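PDB 3NRN: amine oxidase domain-containing protein from Pyrococcus furiosus, which is of unknown function but binds adenosine monophosphate and is probably a flavin-dependent oxidoreductase of the amine oxidase type. Local coordinates for residues E25-E30 with E228-D233; K210-I215 with K220-R225; V234-V239 with E401-G406. All blocks are in the same frame, centred on the assembly; numbering follows the deposited sequence.

Interaction 1 (E25-E30 with E228-D233); sequences EIIVLE and EEYSFD. With AMP (adenosine monophosphate), chain B.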
loop_
_atom_site.group_PDB
_atom_site.type_symbol
_atom_site.label_atom_id
_atom_site.label_comp_id
_atom_site.label_asym_id
_atom_site.label_seq_id
_atom_site.Cartn_x
_atom_site.Cartn_y
_atom_site.Cartn_z
ATOM N N GLU A 25 -1.703 27.135 -2.144
ATOM C CA GLU A 25 -1.584 27.332 -0.704
ATOM C C GLU A 25 -2.135 26.071 -0.030
ATOM O O GLU A 25 -3.340 25.799 -0.078
ATOM C CB GLU A 25 -2.386 28.567 -0.287
ATOM C CG GLU A 25 -2.307 28.902 1.186
ATOM C CD GLU A 25 -3.352 29.921 1.598
ATOM O OE1 GLU A 25 -3.476 30.958 0.912
ATOM O OE2 GLU A 25 -4.047 29.687 2.610
ATOM N N ILE A 26 -1.241 25.305 0.591
ATOM C CA ILE A 26 -1.602 24.045 1.236
ATOM C C ILE A 26 -1.572 24.048 2.765
ATOM O O ILE A 26 -0.638 24.557 3.382
ATOM C CB ILE A 26 -0.659 22.906 0.765
ATOM C CG1 ILE A 26 -0.825 22.669 -0.736
ATOM C CG2 ILE A 26 -0.915 21.636 1.579
ATOM C CD1 ILE A 26 -2.164 22.131 -1.129
ATOM N N ILE A 27 -2.603 23.465 3.363
ATOM C CA ILE A 27 -2.675 23.335 4.811
ATOM C C ILE A 27 -3.067 21.900 5.149
ATOM O O ILE A 27 -4.182 21.455 4.852
ATOM C CB ILE A 27 -3.711 24.303 5.438
ATOM C CG1 ILE A 27 -3.296 25.756 5.176
ATOM C CG2 ILE A 27 -3.806 24.058 6.940
ATOM C CD1 ILE A 27 -4.242 26.785 5.766
ATOM N N VAL A 28 -2.140 21.167 5.748
ATOM C CA VAL A 28 -2.407 19.786 6.137
ATOM C C VAL A 28 -2.846 19.773 7.600
ATOM O O VAL A 28 -2.210 20.390 8.456
ATOM C CB VAL A 28 -1.151 18.913 5.969
ATOM C CG1 VAL A 28 -1.475 17.453 6.284
ATOM C CG2 VAL A 28 -0.612 19.058 4.541
ATOM N N LEU A 29 -3.950 19.088 7.874
ATOM C CA LEU A 29 -4.477 18.983 9.229
ATOM C C LEU A 29 -4.345 17.530 9.675
ATOM O O LEU A 29 -4.922 16.628 9.075
ATOM C CB LEU A 29 -5.942 19.434 9.257
ATOM C CG LEU A 29 -6.174 20.886 8.812
ATOM C CD1 LEU A 29 -7.656 21.226 8.870
ATOM C CD2 LEU A 29 -5.384 21.833 9.732
ATOM N N GLU A 30 -3.570 17.315 10.729
ATOM C CA GLU A 30 -3.322 15.984 11.254
ATOM C C GLU A 30 -3.856 15.854 12.674
ATOM O O GLU A 30 -3.535 16.662 13.548
ATOM C CB GLU A 30 -1.814 15.702 11.218
ATOM C CG GLU A 30 -1.358 14.447 11.944
ATOM C CD GLU A 30 -2.118 13.204 11.524
ATOM O OE1 GLU A 30 -2.410 13.035 10.321
ATOM O OE2 GLU A 30 -2.415 12.378 12.409
ATOM N N GLU A 228 -11.215 25.655 15.190
ATOM C CA GLU A 228 -10.509 26.501 14.235
ATOM C C GLU A 228 -11.176 26.386 12.870
ATOM O O GLU A 228 -11.698 25.326 12.522
ATOM C CB GLU A 228 -9.037 26.114 14.148
ATOM C CG GLU A 228 -8.256 26.542 15.370
ATOM C CD GLU A 228 -6.773 26.382 15.191
ATOM O OE1 GLU A 228 -6.311 25.228 15.078
ATOM O OE2 GLU A 228 -6.072 27.415 15.154
ATOM N N GLU A 229 -11.169 27.483 12.118
ATOM C CA GLU A 229 -11.782 27.539 10.786
ATOM C C GLU A 229 -10.769 27.663 9.666
ATOM O O GLU A 229 -9.882 28.517 9.720
ATOM C CB GLU A 229 -12.740 28.729 10.676
ATOM C CG GLU A 229 -13.816 28.744 11.723
ATOM C CD GLU A 229 -14.212 27.346 12.102
ATOM O OE1 GLU A 229 -14.181 26.477 11.204
ATOM O OE2 GLU A 229 -14.554 27.112 13.281
ATOM N N TYR A 230 -10.927 26.822 8.645
ATOM C CA TYR A 230 -10.043 26.829 7.482
ATOM C C TYR A 230 -10.893 26.755 6.222
ATOM O O TYR A 230 -11.477 25.716 5.932
ATOM C CB TYR A 230 -9.109 25.619 7.517
ATOM C CG TYR A 230 -8.253 25.548 8.755
ATOM C CD1 TYR A 230 -7.043 26.236 8.831
ATOM C CD2 TYR A 230 -8.662 24.804 9.860
ATOM C CE1 TYR A 230 -6.258 26.181 9.979
ATOM C CE2 TYR A 230 -7.891 24.744 11.007
ATOM C CZ TYR A 230 -6.686 25.433 11.062
ATOM O OH TYR A 230 -5.916 25.362 12.204
ATOM N N SER A 231 -10.981 27.856 5.484
ATOM C CA SER A 231 -11.751 27.872 4.246
ATOM C C SER A 231 -10.904 27.207 3.149
ATOM O O SER A 231 -9.680 27.229 3.211
ATOM C CB SER A 231 -12.085 29.314 3.861
ATOM O OG SER A 231 -10.903 30.094 3.802
ATOM N N PHE A 232 -11.549 26.616 2.149
ATOM C CA PHE A 232 -10.806 25.950 1.089
ATOM C C PHE A 232 -11.447 26.072 -0.290
ATOM O O PHE A 232 -12.655 26.288 -0.408
ATOM C CB PHE A 232 -10.653 24.459 1.430
ATOM C CG PHE A 232 -11.955 23.680 1.385
ATOM C CD1 PHE A 232 -12.452 23.185 0.180
ATOM C CD2 PHE A 232 -12.687 23.456 2.549
ATOM C CE1 PHE A 232 -13.659 22.476 0.141
ATOM C CE2 PHE A 232 -13.884 22.758 2.519
ATOM C CZ PHE A 232 -14.371 22.264 1.309
ATOM N N ASP A 233 -10.622 25.939 -1.328
ATOM C CA ASP A 233 -11.116 25.954 -2.707
ATOM C C ASP A 233 -11.298 24.477 -3.059
ATOM O O ASP A 233 -12.216 24.097 -3.781
ATOM C CB ASP A 233 -10.099 26.615 -3.644
ATOM C CG ASP A 233 -9.962 28.108 -3.384
ATOM O OD1 ASP A 233 -11.000 28.802 -3.376
ATOM O OD2 ASP A 233 -8.828 28.589 -3.182
HETATM P P AMP B . -3.341 6.757 6.687
HETATM O O1P AMP B . -3.821 7.344 5.376
HETATM O O2P AMP B . -4.436 5.869 7.273
HETATM O O3P AMP B . -1.971 6.206 6.650
HETATM O "O5'" AMP B . -3.378 8.086 7.576
HETATM C "C5'" AMP B . -4.529 8.935 7.524
HETATM C "C4'" AMP B . -4.189 10.024 8.533
HETATM O "O4'" AMP B . -5.351 10.759 8.927
HETATM C "C3'" AMP B . -3.546 9.518 9.814
HETATM O "O3'" AMP B . -2.318 10.268 9.913
HETATM C "C2'" AMP B . -4.579 9.901 10.895
HETATM O "O2'" AMP B . -4.049 10.233 12.193
HETATM C "C1'" AMP B . -5.202 11.130 10.258
HETATM N N9 AMP B . -6.605 11.395 10.637
HETATM C C8 AMP B . -7.607 10.491 10.803
HETATM N N7 AMP B . -8.771 11.142 11.064
HETATM C C5 AMP B . -8.523 12.457 10.989
HETATM C C6 AMP B . -9.334 13.668 11.174
HETATM N N6 AMP B . -10.654 13.528 11.477
HETATM N N1 AMP B . -8.699 14.855 11.020
HETATM C C2 AMP B . -7.368 14.932 10.672
HETATM N N3 AMP B . -6.543 13.862 10.542
HETATM C C4 AMP B . -7.089 12.631 10.699
#
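Next in sequence to Leu29, which packs on Tyr230, Glu30 has a carboxylate with two hydrogen-bond donors on each oxygen. Glu30 OE1 accepts from AMP O3' at 2.8 Å and also from the backbone N of Ala8, whereas Glu30 OE2 accepts from AMP O2' at 2.7 Å and is bonded to the hydroxyl of Ser32. With one oxygen per ribose hydroxyl and a protein group on each, the carboxylate has little freedom to rotate. A bend at chi2 (52°) turns the chain so that both oxygens meet the sugar. Cut back to an alanine, this position would probably leave O2' and O3' without their acceptors and the amide of Ala8 without its mate, so that the ribose could shift.

Glu30 lies at the C-terminal end of the second strand of a Rossmann-type parallel sheet, and Ala8 lies in the glycine-rich turn after the first strand. The pairing matches the textbook arrangement by which such folds hold the ribose of an adenine nucleotide. The backbone O of Leu29 comes within 3.4 Å of AMP C2.

Across the contact proper, no hydrogen bond links 25-30 to 228-233, and Tyr230 supplies the apolar surface. Leu29 CD2 lies over one face of its ring, 4.2 Å from the Tyr230 ring centroid and 19° off the normal, a CH-pi contact displaced toward the rim. The other methyl, Leu29 CD1, touches Tyr230 CD2 at 3.8 Å. Ile27 contributes its outermost carbon: Ile27 CD1 stands 4.2 Å from Tyr230 CD1, with the two side chains crossing at about a right angle. Leu207, on strand 205-207, touches all three of these residues, which places the tyrosine of the small antiparallel sheet against the margin of the nucleotide-binding sheet.

Interaction 2 (K210-I215 with K220-R225); sequences KEVVEI and KKVYTR. With AMP (adenosine monophosphate), chain B.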
loop_
_atom_site.group_PDB
_atom_site.type_symbol
_atom_site.label_atom_id
_atom_site.label_comp_id
_atom_site.label_asym_id
_atom_site.label_seq_id
_atom_site.Cartn_x
_atom_site.Cartn_y
_atom_site.Cartn_z
ATOM N N LYS A 210 -4.749 18.470 15.171
ATOM C CA LYS A 210 -5.886 19.187 14.605
ATOM C C LYS A 210 -6.837 18.128 14.075
ATOM O O LYS A 210 -6.627 17.575 12.995
ATOM C CB LYS A 210 -5.447 20.107 13.463
ATOM C CG LYS A 210 -4.568 21.256 13.900
ATOM C CD LYS A 210 -5.300 22.167 14.869
ATOM C CE LYS A 210 -4.338 23.143 15.515
ATOM N NZ LYS A 210 -4.977 23.876 16.640
ATOM N N GLU A 211 -7.874 17.834 14.850
ATOM C CA GLU A 211 -8.843 16.827 14.457
ATOM C C GLU A 211 -9.996 17.473 13.718
ATOM O O GLU A 211 -10.734 18.270 14.293
ATOM C CB GLU A 211 -9.388 16.108 15.686
ATOM C CG GLU A 211 -10.341 14.981 15.351
ATOM C CD GLU A 211 -11.073 14.466 16.567
ATOM O OE1 GLU A 211 -10.477 14.486 17.662
ATOM O OE2 GLU A 211 -12.236 14.031 16.427
ATOM N N VAL A 212 -10.153 17.137 12.445
ATOM C CA VAL A 212 -11.250 17.697 11.673
ATOM C C VAL A 212 -12.556 17.030 12.096
ATOM O O VAL A 212 -12.620 15.808 12.235
ATOM C CB VAL A 212 -11.034 17.485 10.157
ATOM C CG1 VAL A 212 -12.232 18.032 9.373
ATOM C CG2 VAL A 212 -9.765 18.181 9.724
ATOM N N VAL A 213 -13.596 17.828 12.311
ATOM C CA VAL A 213 -14.885 17.278 12.712
ATOM C C VAL A 213 -15.973 17.604 11.701
ATOM O O VAL A 213 -17.082 17.088 11.778
ATOM C CB VAL A 213 -15.322 17.808 14.099
ATOM C CG1 VAL A 213 -14.260 17.469 15.135
ATOM C CG2 VAL A 213 -15.551 19.302 14.049
ATOM N N GLU A 214 -15.647 18.447 10.731
ATOM C CA GLU A 214 -16.635 18.826 9.742
ATOM C C GLU A 214 -16.025 19.417 8.489
ATOM O O GLU A 214 -15.207 20.334 8.561
ATOM C CB GLU A 214 -17.595 19.853 10.346
ATOM C CG GLU A 214 -18.809 20.172 9.482
ATOM C CD GLU A 214 -19.577 21.381 9.997
ATOM O OE1 GLU A 214 -19.674 21.541 11.235
ATOM O OE2 GLU A 214 -20.087 22.167 9.169
ATOM N N ILE A 215 -16.420 18.881 7.339
ATOM C CA ILE A 215 -15.963 19.410 6.059
ATOM C C ILE A 215 -17.270 19.951 5.499
ATOM O O ILE A 215 -18.086 19.196 4.970
ATOM C CB ILE A 215 -15.413 18.308 5.122
ATOM C CG1 ILE A 215 -14.210 17.620 5.768
ATOM C CG2 ILE A 215 -15.005 18.917 3.787
ATOM C CD1 ILE A 215 -13.626 16.469 4.939
ATOM N N LYS A 220 -17.665 25.618 2.319
ATOM C CA LYS A 220 -16.323 25.312 1.852
ATOM C C LYS A 220 -15.365 25.698 2.979
ATOM O O LYS A 220 -14.435 26.487 2.803
ATOM C CB LYS A 220 -15.994 26.070 0.558
ATOM C CG LYS A 220 -16.898 25.694 -0.612
ATOM C CD LYS A 220 -16.337 26.164 -1.954
ATOM C CE LYS A 220 -15.156 25.317 -2.405
ATOM N NZ LYS A 220 -14.610 25.769 -3.722
ATOM N N LYS A 221 -15.621 25.128 4.151
ATOM C CA LYS A 221 -14.801 25.369 5.330
ATOM C C LYS A 221 -14.616 24.068 6.075
ATOM O O LYS A 221 -15.512 23.229 6.107
ATOM C CB LYS A 221 -15.472 26.375 6.272
ATOM C CG LYS A 221 -15.485 27.799 5.772
ATOM C CD LYS A 221 -16.167 28.707 6.776
ATOM C CE LYS A 221 -16.091 30.164 6.356
ATOM N NZ LYS A 221 -16.728 31.052 7.368
ATOM N N VAL A 222 -13.441 23.895 6.663
ATOM C CA VAL A 222 -13.159 22.707 7.444
ATOM C C VAL A 222 -13.067 23.152 8.899
ATOM O O VAL A 222 -12.382 24.124 9.213
ATOM C CB VAL A 222 -11.846 22.047 6.997
ATOM C CG1 VAL A 222 -11.464 20.937 7.962
ATOM C CG2 VAL A 222 -12.014 21.480 5.591
ATOM N N TYR A 223 -13.781 22.453 9.776
ATOM C CA TYR A 223 -13.797 22.777 11.202
ATOM C C TYR A 223 -13.069 21.706 12.000
ATOM O O TYR A 223 -13.184 20.514 11.712
ATOM C CB TYR A 223 -15.236 22.861 11.711
ATOM C CG TYR A 223 -16.034 23.991 11.124
ATOM C CD1 TYR A 223 -16.217 25.174 11.832
ATOM C CD2 TYR A 223 -16.581 23.893 9.849
ATOM C CE1 TYR A 223 -16.920 26.239 11.285
ATOM C CE2 TYR A 223 -17.290 24.954 9.289
ATOM C CZ TYR A 223 -17.454 26.123 10.013
ATOM O OH TYR A 223 -18.147 27.181 9.474
ATOM N N THR A 224 -12.331 22.138 13.010
ATOM C CA THR A 224 -11.591 21.214 13.854
ATOM C C THR A 224 -12.270 21.107 15.215
ATOM O O THR A 224 -13.070 21.968 15.589
ATOM C CB THR A 224 -10.162 21.700 14.059
ATOM O OG1 THR A 224 -10.192 23.021 14.613
ATOM C CG2 THR A 224 -9.417 21.731 12.735
ATOM N N ARG A 225 -11.947 20.054 15.952
ATOM C CA ARG A 225 -12.523 19.837 17.273
ATOM C C ARG A 225 -12.324 21.075 18.157
ATOM O O ARG A 225 -13.216 21.453 18.917
ATOM C CB ARG A 225 -11.869 18.616 17.933
ATOM C CG ARG A 225 -12.372 18.310 19.345
ATOM C CD ARG A 225 -13.492 17.278 19.355
ATOM N NE ARG A 225 -12.989 15.905 19.329
ATOM C CZ ARG A 225 -12.877 15.120 20.400
ATOM N NH1 ARG A 225 -13.234 15.559 21.600
ATOM N NH2 ARG A 225 -12.406 13.885 20.271
HETATM P P AMP B . -3.341 6.757 6.687
HETATM O O1P AMP B . -3.821 7.344 5.376
HETATM O O2P AMP B . -4.436 5.869 7.273
HETATM O O3P AMP B . -1.971 6.206 6.650
HETATM O "O5'" AMP B . -3.378 8.086 7.576
HETATM C "C5'" AMP B . -4.529 8.935 7.524
HETATM C "C4'" AMP B . -4.189 10.024 8.533
HETATM O "O4'" AMP B . -5.351 10.759 8.927
HETATM C "C3'" AMP B . -3.546 9.518 9.814
HETATM O "O3'" AMP B . -2.318 10.268 9.913
HETATM C "C2'" AMP B . -4.579 9.901 10.895
HETATM O "O2'" AMP B . -4.049 10.233 12.193
HETATM C "C1'" AMP B . -5.202 11.130 10.258
HETATM N N9 AMP B . -6.605 11.395 10.637
HETATM C C8 AMP B . -7.607 10.491 10.803
HETATM N N7 AMP B . -8.771 11.142 11.064
HETATM C C5 AMP B . -8.523 12.457 10.989
HETATM C C6 AMP B . -9.334 13.668 11.174
HETATM N N6 AMP B . -10.654 13.528 11.477
HETATM N N1 AMP B . -8.699 14.855 11.020
HETATM C C2 AMP B . -7.368 14.932 10.672
HETATM N N3 AMP B . -6.543 13.862 10.542
HETATM C C4 AMP B . -7.089 12.631 10.699
#
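Glu211 and Arg225 each place CG opposite the backbone N (chi1 -176° and 179°), but the glutamate then runs out extended while the arginine bends at chi2 and chi3, which brings the guanidinium round to the carboxylate. The salt bridge is long, with Glu211 OE1 3.3 Å from Arg225 NH2, and the weak bonds within it fit planes that stand 90° apart. The backbone bond is firmer: Arg225 N to Glu211 O measures 2.7 Å.

Strands 212-215 and 221-224 form an antiparallel hairpin with a classic beta bulge, in which Val213 and Glu214 both face Tyr223. Tyr223 O takes a nearly straight bond from Val213 N at 2.8 Å and a weak one from Glu214 N, while Tyr223 N returns a bond to Glu214 O. Val212 CG1 and Val222 CG1 are modelled 3.3 Å apart, closer than normal carbon contact and doubtful in detail.

Before the bulge, Val212 keeps its own amide for the ligand: Val212 N donates to AMP N1 at 3.1 Å, and AMP N6 donates to Val212 O at 3.1 Å. This donor and acceptor pair complements adenine, whereas guanine, with a protonated N1 and a carbonyl at position 6, would offer the reverse pattern.

Interaction 3 (V234-V239 with E401-G406); sequences VAISNV and EKLNLG. With AMP (adenosine monophosphate), chain B.
Leu403 meets 234-239 through one methyl, CD1, and that methyl serves two residues of the strand. Leu403 CD1 lies 4.2 Å from Val234 CG1 and 4.3 Å from Ile236 CD1, ordinary van der Waals separations without strain. The leucine reaches the sheet because its chain extends at chi2 (173°), and the isoleucine turns at its own chi2 (-57°), which carries CD1 nearer to Leu403 although its CB does not point there. Val234 needs no such turn, since its CB already points toward the helix end. The side chains of Val234 and Leu403 meet obliquely, and no hydrogen bond joins the two segments.

Strand 234-237 is the fourth strand of a five-stranded parallel sheet of Rossmann type, lying between strands 2-6 and 374-376, and the leucine comes just after helix 388-402. Leu375 of the neighbouring strand also touches Leu403, while Ala15 of helix 10-21 touches Ile236; the apolar patch thus draws on two helical regions and two adjacent strands.

Away from this patch the packing thins quickly. Leu405 stays back, its CD1 5.4 Å from Val234 CG2, and rests on Leu19 of helix 10-21. Asn404, exposed to solvent, has positive phi and two bonds back into the last turn, a Schellman motif; Asn404 N to Glu401 O is 2.7 Å.

At the far end of 234-239 the chain faces the ligand instead of the helix. Val239 CG1 and CG2 both approach adenine, with Val239 CG2 3.7 Å from AMP C5, and the backbone O of Asn238 comes within 3.2 Å of AMP C5'.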
loop_
_atom_site.group_PDB
_atom_site.type_symbol
_atom_site.label_atom_id
_atom_site.label_comp_id
_atom_site.label_asym_id
_atom_site.label_seq_id
_atom_site.Cartn_x
_atom_site.Cartn_y
_atom_site.Cartn_z
ATOM N N VAL A 234 -10.409 23.654 -2.503
ATOM C CA VAL A 234 -10.421 22.215 -2.684
ATOM C C VAL A 234 -9.995 21.547 -1.376
ATOM O O VAL A 234 -9.129 22.050 -0.658
ATOM C CB VAL A 234 -9.443 21.778 -3.805
ATOM C CG1 VAL A 234 -9.213 20.280 -3.740
ATOM C CG2 VAL A 234 -10.014 22.151 -5.165
ATOM N N ALA A 235 -10.616 20.416 -1.068
ATOM C CA ALA A 235 -10.287 19.670 0.136
ATOM C C ALA A 235 -9.875 18.261 -0.279
ATOM O O ALA A 235 -10.570 17.616 -1.070
ATOM C CB ALA A 235 -11.497 19.615 1.072
ATOM N N ILE A 236 -8.742 17.794 0.240
ATOM C CA ILE A 236 -8.257 16.452 -0.066
ATOM C C ILE A 236 -8.330 15.612 1.203
ATOM O O ILE A 236 -7.611 15.865 2.173
ATOM C CB ILE A 236 -6.783 16.455 -0.546
ATOM C CG1 ILE A 236 -6.641 17.295 -1.819
ATOM C CG2 ILE A 236 -6.304 15.018 -0.769
ATOM C CD1 ILE A 236 -7.520 16.859 -2.964
ATOM N N SER A 237 -9.196 14.608 1.198
ATOM C CA SER A 237 -9.336 13.749 2.364
ATOM C C SER A 237 -8.490 12.484 2.252
ATOM O O SER A 237 -8.579 11.746 1.275
ATOM C CB SER A 237 -10.803 13.363 2.572
ATOM O OG SER A 237 -10.953 12.607 3.763
ATOM N N ASN A 238 -7.666 12.241 3.262
ATOM C CA ASN A 238 -6.812 11.058 3.287
ATOM C C ASN A 238 -7.277 10.178 4.446
ATOM O O ASN A 238 -6.503 9.395 4.995
ATOM C CB ASN A 238 -5.353 11.495 3.480
ATOM C CG ASN A 238 -4.364 10.343 3.387
ATOM O OD1 ASN A 238 -4.566 9.364 2.656
ATOM N ND2 ASN A 238 -3.271 10.475 4.106
ATOM N N VAL A 239 -8.559 10.299 4.790
ATOM C CA VAL A 239 -9.141 9.560 5.911
ATOM C C VAL A 239 -10.093 8.387 5.567
ATOM O O VAL A 239 -10.723 7.808 6.452
ATOM C CB VAL A 239 -9.846 10.573 6.871
ATOM C CG1 VAL A 239 -10.462 9.866 8.051
ATOM C CG2 VAL A 239 -8.820 11.588 7.375
ATOM N N GLU A 401 -5.583 14.623 -11.839
ATOM C CA GLU A 401 -6.072 14.779 -13.207
ATOM C C GLU A 401 -7.543 15.200 -13.184
ATOM O O GLU A 401 -7.964 16.056 -13.964
ATOM C CB GLU A 401 -5.941 13.474 -13.999
ATOM C CG GLU A 401 -4.512 12.982 -14.193
ATOM C CD GLU A 401 -4.316 12.279 -15.524
ATOM O OE1 GLU A 401 -5.214 11.504 -15.925
ATOM O OE2 GLU A 401 -3.263 12.499 -16.166
ATOM N N LYS A 402 -8.324 14.590 -12.293
ATOM C CA LYS A 402 -9.739 14.928 -12.187
ATOM C C LYS A 402 -9.890 16.406 -11.844
ATOM O O LYS A 402 -10.863 17.050 -12.232
ATOM C CB LYS A 402 -10.429 14.090 -11.110
ATOM C CG LYS A 402 -11.926 14.340 -11.038
ATOM C CD LYS A 402 -12.567 13.680 -9.827
ATOM C CE LYS A 402 -14.036 14.057 -9.719
ATOM N NZ LYS A 402 -14.650 13.526 -8.471
ATOM N N LEU A 403 -8.924 16.944 -11.111
ATOM C CA LEU A 403 -8.965 18.354 -10.736
ATOM C C LEU A 403 -8.379 19.198 -11.845
ATOM O O LEU A 403 -8.362 20.423 -11.756
ATOM C CB LEU A 403 -8.161 18.595 -9.454
ATOM C CG LEU A 403 -8.722 17.955 -8.186
ATOM C CD1 LEU A 403 -7.742 18.138 -7.038
ATOM C CD2 LEU A 403 -10.077 18.578 -7.860
ATOM N N ASN A 404 -7.900 18.536 -12.895
ATOM C CA ASN A 404 -7.269 19.239 -14.007
ATOM C C ASN A 404 -6.139 20.091 -13.430
ATOM O O ASN A 404 -5.938 21.236 -13.831
ATOM C CB ASN A 404 -8.282 20.124 -14.743
ATOM C CG ASN A 404 -9.361 19.312 -15.442
ATOM O OD1 ASN A 404 -10.554 19.473 -15.175
ATOM N ND2 ASN A 404 -8.942 18.429 -16.340
ATOM N N LEU A 405 -5.412 19.513 -12.477
ATOM C CA LEU A 405 -4.291 20.184 -11.833
ATOM C C LEU A 405 -2.998 19.395 -12.026
ATOM O O LEU A 405 -1.941 19.794 -11.544
ATOM C CB LEU A 405 -4.560 20.366 -10.337
ATOM C CG LEU A 405 -5.712 21.301 -9.954
ATOM C CD1 LEU A 405 -5.818 21.381 -8.445
ATOM C CD2 LEU A 405 -5.471 22.683 -10.539
ATOM N N GLY A 406 -3.088 18.274 -12.730
ATOM C CA GLY A 406 -1.907 17.464 -12.982
ATOM C C GLY A 406 -2.110 16.568 -14.188
ATOM O O GLY A 406 -3.233 16.157 -14.467
HETATM P P AMP B . -3.341 6.757 6.687
HETATM O O1P AMP B . -3.821 7.344 5.376
HETATM O O2P AMP B . -4.436 5.869 7.273
HETATM O O3P AMP B . -1.971 6.206 6.650
HETATM O "O5'" AMP B . -3.378 8.086 7.576
HETATM C "C5'" AMP B . -4.529 8.935 7.524
HETATM C "C4'" AMP B . -4.189 10.024 8.533
HETATM O "O4'" AMP B . -5.351 10.759 8.927
HETATM C "C3'" AMP B . -3.546 9.518 9.814
HETATM O "O3'" AMP B . -2.318 10.268 9.913
HETATM C "C2'" AMP B . -4.579 9.901 10.895
HETATM O "O2'" AMP B . -4.049 10.233 12.193
HETATM C "C1'" AMP B . -5.202 11.130 10.258
HETATM N N9 AMP B . -6.605 11.395 10.637
HETATM C C8 AMP B . -7.607 10.491 10.803
HETATM N N7 AMP B . -8.771 11.142 11.064
HETATM C C5 AMP B . -8.523 12.457 10.989
HETATM C C6 AMP B . -9.334 13.668 11.174
HETATM N N6 AMP B . -10.654 13.528 11.477
HETATM N N1 AMP B . -8.699 14.855 11.020
HETATM C C2 AMP B . -7.368 14.932 10.672
HETATM N N3 AMP B . -6.543 13.862 10.542
HETATM C C4 AMP B . -7.089 12.631 10.699
#

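In the fold
All three interactions touch AMP and lie on the same side of the chain's centre. Interactions 1 and 2, centres about 9 Å apart, touch directly: Glu30 O and Lys210 N are 2.7 Å apart, a probable hydrogen bond, and Lys210 NZ forms a salt bridge with Glu228 OE1. Interaction 2 is nested in the chain loop that interaction 1 closes, and strands 221-224 and 229-231 are sheet neighbours. Interaction 3 follows in sequence, its centre about 14 Å from that of interaction 1 and 17 Å from that of interaction 2. Between them the three share out the ligand, from ribose to base.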